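Local structure of periplasmic protein (Legionella pneumophila subsp. pneumophila, 4FGQ) at residues S19-W31 / K73-D85. The protein is probably a calcium-dependent cysteine protease of the periplasm, belonging to the bacterial transglutaminase-like cysteine proteinase family. Residues are numbered along the deposited sequence; the frame is centred on the assembly and turned at random.
Sequences SYQGDTRKRFTAW and KSPVEFIVDGGGD
Three flat groups of helix 22-31 meet helix 75-81: the Phe28 ring, the Trp31 indole and the Arg27 guanidinium. Gly82 CA lies over one face of the guanidinium and Thr24 CA, from its own helix, on the other, offset toward the rim, with Ile79 O at the edge in plane. Ile79 CG2 sits over one face of Phe28, 3.5 Å from the ring centroid and 3° off its normal, a well-centred CH-pi contact. At that ring's edge, Phe28 CZ lies 3.8 Å from Val80 CG2, with Val76 CG1 also at the rim. The other branch of Ile79 serves the indole: with CG2 anti to the backbone N and CG1 beside it, CG1 approaches the benzo side of Trp31 near its rim, 3.6 Å from CE3, while Phe28 CD1 borders the indole edge. Farther out, Trp31 CH2 approaches Pro75 CB obliquely at 3.6 Å. Trp31 NE1 is hydrogen-bonded to Thr96 OG1 of helix 86-100, which ties the indole to a third helix.

A bend at chi3 brings two Arg27 nitrogens onto one oxygen: NE reaches Ile79 O at 2.9 Å and 154°, and NH2 reaches it at 3.0 Å. Both donors lie in its carbonyl plane, which should hold the group's orientation; a bond from NH2 to Val80 O is weak. A water bridges Thr24 OG1 and Val80 O.

The axes of the short segments 22-31 and 75-81 come within 9.2 Å, their N-to-C directions 137° apart. Bonds from Gly83 N to Phe78 O and, weakly, Gly82 N to Ile79 O, with positive phi at Gly82, define a Schellman motif. The arginine thus binds the last turn of a Schellman-terminated helix, whose chain continues through strand 83-84 to Asp85, a calcium-binding residue of this protein, although no calcium is bound to this chain here.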
ATOM      1  N   SER A  19       2.812 -22.358  -6.580  1.00 32.75           N
ATOM      2  CA  SER A  19       1.631 -22.598  -7.400  0.52 31.82           C
ATOM      3  C   SER A  19       1.706 -21.836  -8.721  1.00 29.45           C
ATOM      4  O   SER A  19       0.930 -22.090  -9.639  1.00 35.59           O
ATOM      5  CB  SER A  19       0.365 -22.204  -6.640  0.52 31.38           C
ATOM      6  OG  SER A  19       0.251 -22.954  -5.447  0.52 34.32           O
ATOM      7  N   TYR A  20       2.633 -20.884  -8.804  1.00 24.65           N
ATOM      8  CA  TYR A  20       2.846 -20.111 -10.033  1.00 25.47           C
ATOM      9  C   TYR A  20       4.182 -20.479 -10.689  1.00 25.70           C
ATOM     10  O   TYR A  20       4.937 -21.289 -10.150  1.00 28.85           O
ATOM     11  CB  TYR A  20       2.771 -18.605  -9.737  1.00 24.78           C
ATOM     12  CG  TYR A  20       1.409 -18.178  -9.238  1.00 25.37           C
ATOM     13  CD1 TYR A  20       1.125 -18.142  -7.883  1.00 27.94           C
ATOM     14  CD2 TYR A  20       0.400 -17.829 -10.125  1.00 29.57           C
ATOM     15  CE1 TYR A  20      -0.121 -17.764  -7.421  1.00 30.29           C
ATOM     16  CE2 TYR A  20      -0.853 -17.450  -9.672  1.00 30.73           C
ATOM     17  CZ  TYR A  20      -1.106 -17.420  -8.321  1.00 32.74           C
ATOM     18  OH  TYR A  20      -2.346 -17.041  -7.868  1.00 37.09           O
ATOM     19  N   GLN A  21       4.472 -19.895 -11.851  1.00 25.13           N
ATOM     20  CA  GLN A  21       5.698 -20.220 -12.581  1.00 27.44           C
ATOM     21  C   GLN A  21       6.385 -18.967 -13.095  1.00 26.10           C
ATOM     22  O   GLN A  21       5.842 -17.866 -12.989  1.00 20.86           O
ATOM     23  CB  GLN A  21       5.393 -21.142 -13.765  1.00 36.22           C
ATOM     24  CG  GLN A  21       4.760 -22.463 -13.389  1.00 41.44           C
ATOM     25  CD  GLN A  21       3.246 -22.383 -13.286  1.00 48.38           C
ATOM     26  OE1 GLN A  21       2.578 -21.850 -14.174  1.00 52.70           O
ATOM     27  NE2 GLN A  21       2.697 -22.914 -12.196  1.00 45.86           N
ATOM     28  N   GLY A  22       7.575 -19.150 -13.661  1.00 27.08           N
ATOM     29  CA  GLY A  22       8.283 -18.070 -14.320  1.00 31.19           C
ATOM     30  C   GLY A  22       8.472 -16.857 -13.436  1.00 29.47           C
ATOM     31  O   GLY A  22       8.814 -16.984 -12.256  1.00 25.02           O
ATOM     32  N   ASP A  23       8.245 -15.677 -14.002  1.00 20.21           N
ATOM     33  CA  ASP A  23       8.484 -14.439 -13.269  1.00 20.59           C
ATOM     34  C   ASP A  23       7.485 -14.229 -12.141  1.00 20.45           C
ATOM     35  O   ASP A  23       7.804 -13.577 -11.143  1.00 20.51           O
ATOM     36  CB  ASP A  23       8.495 -13.237 -14.215  1.00 24.12           C
ATOM     37  CG  ASP A  23       9.732 -13.203 -15.096  1.00 38.55           C
ATOM     38  OD1 ASP A  23      10.731 -13.870 -14.745  1.00 41.54           O
ATOM     39  OD2 ASP A  23       9.709 -12.505 -16.132  1.00 46.46           O
ATOM     40  N   THR A  24       6.282 -14.777 -12.295  1.00 18.54           N
ATOM     41  CA  THR A  24       5.270 -14.625 -11.250  1.00 17.25           C
ATOM     42  C   THR A  24       5.727 -15.349  -9.990  1.00 17.87           C
ATOM     43  O   THR A  24       5.641 -14.798  -8.895  1.00 17.52           O
ATOM     44  CB  THR A  24       3.902 -15.159 -11.694  1.00 20.75           C
ATOM     45  OG1 THR A  24       3.502 -14.486 -12.894  1.00 21.73           O
ATOM     46  CG2 THR A  24       2.855 -14.914 -10.604  1.00 18.51           C
ATOM     47  N   ARG A  25       6.226 -16.572 -10.155  1.00 17.55           N
ATOM     48  CA  ARG A  25       6.779 -17.318  -9.029  1.00 19.23           C
ATOM     49  C   ARG A  25       7.901 -16.522  -8.379  1.00 21.07           C
ATOM     50  O   ARG A  25       7.953 -16.398  -7.156  1.00 19.04           O
ATOM     51  CB  ARG A  25       7.298 -18.688  -9.475  1.00 20.37           C
ATOM     52  CG  ARG A  25       8.078 -19.431  -8.389  1.00 24.30           C
ATOM     53  CD  ARG A  25       8.488 -20.830  -8.848  1.00 29.61           C
ATOM     54  NE  ARG A  25       7.327 -21.694  -9.069  1.00 37.17           N
ATOM     55  CZ  ARG A  25       7.396 -22.967  -9.454  1.00 42.38           C
ATOM     56  NH1 ARG A  25       8.574 -23.537  -9.668  1.00 40.14           N
ATOM     57  NH2 ARG A  25       6.281 -23.671  -9.631  1.00 45.99           N
ATOM     58  N   LYS A  26       8.788 -15.970  -9.208  1.00 18.24           N
ATOM     59  CA  LYS A  26       9.896 -15.156  -8.714  1.00 18.64           C
ATOM     60  C   LYS A  26       9.432 -13.933  -7.933  1.00 17.44           C
ATOM     61  O   LYS A  26      10.095 -13.528  -6.986  1.00 16.58           O
ATOM     62  CB  LYS A  26      10.813 -14.709  -9.856  1.00 21.14           C
ATOM     63  CG  LYS A  26      11.652 -15.824 -10.454  1.00 25.22           C
ATOM     64  CD  LYS A  26      12.634 -15.268 -11.466  1.00 31.42           C
ATOM     65  CE  LYS A  26      13.668 -16.304 -11.848  1.00 38.06           C
ATOM     66  NZ  LYS A  26      13.056 -17.644 -12.013  1.00 48.40           N
ATOM     67  N   ARG A  27       8.319 -13.327  -8.337  1.00 16.30           N
ATOM     68  CA  ARG A  27       7.810 -12.159  -7.626  1.00 15.10           C
ATOM     69  C   ARG A  27       7.316 -12.527  -6.228  1.00 15.55           C
ATOM     70  O   ARG A  27       7.548 -11.788  -5.269  1.00 14.65           O
ATOM     71  CB  ARG A  27       6.704 -11.442  -8.420  1.00 16.36           C
ATOM     72  CG  ARG A  27       7.224 -10.681  -9.636  1.00 17.57           C
ATOM     73  CD  ARG A  27       6.199  -9.684 -10.206  1.00 20.81           C
ATOM     74  NE  ARG A  27       4.944 -10.295 -10.662  1.00 18.18           N
ATOM     75  CZ  ARG A  27       4.754 -10.867 -11.847  1.00 21.35           C
ATOM     76  NH1 ARG A  27       5.746 -10.951 -12.732  1.00 19.32           N
ATOM     77  NH2 ARG A  27       3.563 -11.372 -12.147  1.00 21.16           N
ATOM     78  N   PHE A  28       6.621 -13.656  -6.116  1.00 14.02           N
ATOM     79  CA  PHE A  28       6.170 -14.124  -4.805  1.00 16.21           C
ATOM     80  C   PHE A  28       7.360 -14.397  -3.890  1.00 16.06           C
ATOM     81  O   PHE A  28       7.393 -13.951  -2.741  1.00 15.08           O
ATOM     82  CB  PHE A  28       5.280 -15.369  -4.925  1.00 15.64           C
ATOM     83  CG  PHE A  28       3.841 -15.054  -5.244  1.00 16.78           C
ATOM     84  CD1 PHE A  28       3.016 -14.476  -4.287  1.00 18.10           C
ATOM     85  CD2 PHE A  28       3.315 -15.331  -6.495  1.00 19.20           C
ATOM     86  CE1 PHE A  28       1.687 -14.183  -4.575  1.00 20.25           C
ATOM     87  CE2 PHE A  28       1.993 -15.041  -6.789  1.00 15.47           C
ATOM     88  CZ  PHE A  28       1.176 -14.469  -5.833  1.00 18.53           C
ATOM     89  N   THR A  29       8.351 -15.111  -4.406  1.00 15.99           N
ATOM     90  CA  THR A  29       9.536 -15.427  -3.609  1.00 16.79           C
ATOM     91  C   THR A  29      10.259 -14.164  -3.161  1.00 16.63           C
ATOM     92  O   THR A  29      10.721 -14.067  -2.018  1.00 15.25           O
ATOM     93  CB  THR A  29      10.498 -16.334  -4.389  1.00 15.62           C
ATOM     94  OG1 THR A  29       9.853 -17.592  -4.638  1.00 20.92           O
ATOM     95  CG2 THR A  29      11.779 -16.573  -3.597  1.00 20.99           C
ATOM     96  N   ALA A  30      10.334 -13.184  -4.056  1.00 14.96           N
ATOM     97  CA  ALA A  30      10.981 -11.914  -3.744  1.00 15.45           C
ATOM     98  C   ALA A  30      10.240 -11.134  -2.663  1.00 15.16           C
ATOM     99  O   ALA A  30      10.864 -10.506  -1.805  1.00 16.59           O
ATOM    100  CB  ALA A  30      11.120 -11.078  -5.011  1.00 17.35           C
ATOM    101  N   TRP A  31       8.912 -11.179  -2.714  1.00 12.19           N
ATOM    102  CA  TRP A  31       8.056 -10.532  -1.721  1.00 11.17           C
ATOM    103  C   TRP A  31       8.278 -11.176  -0.349  1.00 13.16           C
ATOM    104  O   TRP A  31       8.429 -10.478   0.661  1.00 16.38           O
ATOM    105  CB  TRP A  31       6.601 -10.687  -2.158  1.00 13.19           C
ATOM    106  CG  TRP A  31       5.582 -10.008  -1.312  1.00 13.05           C
ATOM    107  CD1 TRP A  31       5.760  -8.934  -0.484  1.00 12.87           C
ATOM    108  CD2 TRP A  31       4.200 -10.360  -1.229  1.00 13.36           C
ATOM    109  NE1 TRP A  31       4.559  -8.605   0.121  1.00 13.33           N
ATOM    110  CE2 TRP A  31       3.595  -9.464  -0.322  1.00 14.67           C
ATOM    111  CE3 TRP A  31       3.419 -11.354  -1.830  1.00 16.13           C
ATOM    112  CZ2 TRP A  31       2.237  -9.536  -0.009  1.00 17.42           C
ATOM    113  CZ3 TRP A  31       2.070 -11.418  -1.512  1.00 16.13           C
ATOM    114  CH2 TRP A  31       1.497 -10.518  -0.614  1.00 16.96           C
ATOM    115  N   LYS A  73      -7.247  -4.059  -5.768  1.00 16.58           N
ATOM    116  CA  LYS A  73      -6.554  -5.348  -5.760  1.00 17.00           C
ATOM    117  C   LYS A  73      -6.012  -5.724  -4.389  1.00 15.16           C
ATOM    118  O   LYS A  73      -5.403  -4.897  -3.711  1.00 17.57           O
ATOM    119  CB  LYS A  73      -5.364  -5.320  -6.726  1.00 16.77           C
ATOM    120  CG  LYS A  73      -5.716  -5.037  -8.174  1.00 15.32           C
ATOM    121  CD  LYS A  73      -4.465  -5.220  -9.056  1.00 17.04           C
ATOM    122  CE  LYS A  73      -4.690  -4.704 -10.464  1.00 18.80           C
ATOM    123  NZ  LYS A  73      -3.552  -5.067 -11.369  1.00 17.42           N
ATOM    124  N   SER A  74      -6.212  -6.981  -3.995  1.00 17.20           N
ATOM    125  CA  SER A  74      -5.506  -7.524  -2.829  1.00 15.75           C
ATOM    126  C   SER A  74      -4.037  -7.631  -3.165  1.00 18.46           C
ATOM    127  O   SER A  74      -3.684  -7.641  -4.343  1.00 18.45           O
ATOM    128  CB  SER A  74      -6.050  -8.914  -2.476  1.00 18.80           C
ATOM    129  OG  SER A  74      -5.677  -9.870  -3.443  1.00 23.21           O
ATOM    130  N   PRO A  75      -3.174  -7.713  -2.137  1.00 17.18           N
ATOM    131  CA  PRO A  75      -1.734  -7.899  -2.354  1.00 18.22           C
ATOM    132  C   PRO A  75      -1.418  -9.067  -3.294  1.00 16.70           C
ATOM    133  O   PRO A  75      -0.585  -8.922  -4.184  1.00 15.43           O
ATOM    134  CB  PRO A  75      -1.214  -8.191  -0.945  1.00 17.12           C
ATOM    135  CG  PRO A  75      -2.134  -7.370  -0.062  1.00 16.82           C
ATOM    136  CD  PRO A  75      -3.484  -7.448  -0.718  1.00 14.90           C
ATOM    137  N   VAL A  76      -2.083 -10.205  -3.120  1.00 16.48           N
ATOM    138  CA  VAL A  76      -1.832 -11.337  -4.007  1.00 17.31           C
ATOM    139  C   VAL A  76      -2.175 -11.007  -5.468  1.00 15.42           C
ATOM    140  O   VAL A  76      -1.442 -11.376  -6.387  1.00 15.93           O
ATOM    141  CB  VAL A  76      -2.565 -12.604  -3.528  1.00 19.21           C
ATOM    142  CG1 VAL A  76      -2.485 -13.704  -4.579  1.00 21.66           C
ATOM    143  CG2 VAL A  76      -1.966 -13.083  -2.202  1.00 23.28           C
ATOM    144  N   GLU A  77      -3.278 -10.300  -5.683  1.00 16.76           N
ATOM    145  CA  GLU A  77      -3.675  -9.922  -7.035  1.00 14.59           C
ATOM    146  C   GLU A  77      -2.663  -8.962  -7.666  1.00 17.19           C
ATOM    147  O   GLU A  77      -2.370  -9.050  -8.863  1.00 18.89           O
ATOM    148  CB  GLU A  77      -5.075  -9.301  -7.035  1.00 18.73           C
ATOM    149  CG  GLU A  77      -6.190 -10.298  -6.759  1.00 21.69           C
ATOM    150  CD  GLU A  77      -7.539  -9.618  -6.610  1.00 23.21           C
ATOM    151  OE1 GLU A  77      -7.673  -8.763  -5.711  1.00 22.96           O
ATOM    152  OE2 GLU A  77      -8.450  -9.913  -7.411  1.00 25.05           O
ATOM    153  N   PHE A  78      -2.142  -8.049  -6.858  1.00 15.03           N
ATOM    154  CA  PHE A  78      -1.098  -7.125  -7.297  1.00 12.88           C
ATOM    155  C   PHE A  78       0.121  -7.923  -7.774  1.00 16.23           C
ATOM    156  O   PHE A  78       0.671  -7.665  -8.842  1.00 13.47           O
ATOM    157  CB  PHE A  78      -0.711  -6.209  -6.134  1.00 12.48           C
ATOM    158  CG  PHE A  78       0.257  -5.106  -6.503  1.00 14.31           C
ATOM    159  CD1 PHE A  78       1.625  -5.324  -6.470  1.00 13.98           C
ATOM    160  CD2 PHE A  78      -0.205  -3.840  -6.828  1.00 17.33           C
ATOM    161  CE1 PHE A  78       2.524  -4.308  -6.780  1.00 14.98           C
ATOM    162  CE2 PHE A  78       0.687  -2.817  -7.140  1.00 19.64           C
ATOM    163  CZ  PHE A  78       2.052  -3.054  -7.118  1.00 16.15           C
ATOM    164  N   ILE A  79       0.547  -8.895  -6.977  1.00 12.94           N
ATOM    165  CA  ILE A  79       1.706  -9.716  -7.350  1.00 13.04           C
ATOM    166  C   ILE A  79       1.469 -10.539  -8.623  1.00 15.32           C
ATOM    167  O   ILE A  79       2.329 -10.583  -9.515  1.00 18.22           O
ATOM    168  CB  ILE A  79       2.130 -10.650  -6.197  1.00 16.62           C
ATOM    169  CG1 ILE A  79       2.569  -9.838  -4.976  1.00 15.57           C
ATOM    170  CG2 ILE A  79       3.250 -11.580  -6.638  1.00 16.09           C
ATOM    171  CD1 ILE A  79       3.886  -9.075  -5.161  1.00 18.64           C
ATOM    172  N   VAL A  80       0.310 -11.187  -8.715  1.00 14.80           N
ATOM    173  CA  VAL A  80      -0.035 -11.959  -9.905  1.00 16.76           C
ATOM    174  C   VAL A  80      -0.038 -11.085 -11.158  1.00 15.64           C
ATOM    175  O   VAL A  80       0.507 -11.470 -12.197  1.00 19.09           O
ATOM    176  CB  VAL A  80      -1.390 -12.682  -9.743  1.00 19.50           C
ATOM    177  CG1 VAL A  80      -1.858 -13.265 -11.067  1.00 19.25           C
ATOM    178  CG2 VAL A  80      -1.277 -13.782  -8.696  1.00 21.61           C
ATOM    179  N   ASP A  81      -0.615  -9.895 -11.050  1.00 16.37           N
ATOM    180  CA  ASP A  81      -0.739  -9.002 -12.203  1.00 16.88           C
ATOM    181  C   ASP A  81       0.563  -8.282 -12.539  1.00 19.23           C
ATOM    182  O   ASP A  81       0.721  -7.770 -13.652  1.00 23.64           O
ATOM    183  CB  ASP A  81      -1.824  -7.955 -11.954  1.00 15.95           C
ATOM    184  CG  ASP A  81      -3.217  -8.553 -11.915  1.00 21.87           C
ATOM    185  OD1 ASP A  81      -3.354  -9.756 -12.217  1.00 22.41           O
ATOM    186  OD2 ASP A  81      -4.173  -7.809 -11.605  1.00 24.61           O
ATOM    187  N   GLY A  82       1.477  -8.234 -11.575  1.00 15.03           N
ATOM    188  CA  GLY A  82       2.733  -7.529 -11.750  1.00 16.17           C
ATOM    189  C   GLY A  82       2.603  -6.029 -11.561  1.00 17.82           C
ATOM    190  O   GLY A  82       3.470  -5.259 -12.000  1.00 15.02           O
ATOM    191  N   GLY A  83       1.533  -5.608 -10.889  1.00 15.69           N
ATOM    192  CA  GLY A  83       1.336  -4.197 -10.610  1.00 16.28           C
ATOM    193  C   GLY A  83      -0.132  -3.838 -10.475  1.00 18.19           C
ATOM    194  O   GLY A  83      -0.965  -4.711 -10.264  1.00 16.53           O
ATOM    195  N   GLY A  84      -0.449  -2.554 -10.606  1.00 14.00           N
ATOM    196  CA  GLY A  84      -1.802  -2.079 -10.354  1.00 15.74           C
ATOM    197  C   GLY A  84      -1.820  -0.566 -10.377  1.00 17.21           C
ATOM    198  O   GLY A  84      -0.838   0.048 -10.809  1.00 15.00           O
ATOM    199  N   ASP A  85      -2.915   0.045  -9.916  1.00 15.88           N
ATOM    200  CA  ASP A  85      -2.988   1.505  -9.890  1.00 13.41           C
ATOM    201  C   ASP A  85      -2.461   2.070  -8.574  1.00 12.69           C
ATOM    202  O   ASP A  85      -1.986   1.316  -7.726  1.00 14.63           O
ATOM    203  CB  ASP A  85      -4.405   2.013 -10.222  1.00 14.16           C
ATOM    204  CG  ASP A  85      -5.460   1.560  -9.218  1.00 22.97           C
ATOM    205  OD1 ASP A  85      -5.130   1.355  -8.037  1.00 22.70           O
ATOM    206  OD2 ASP A  85      -6.641   1.434  -9.609  1.00 27.82           O
TER
HETATM  207  O   HOH W   1       0.903 -13.876 -13.439  1.00 27.22           O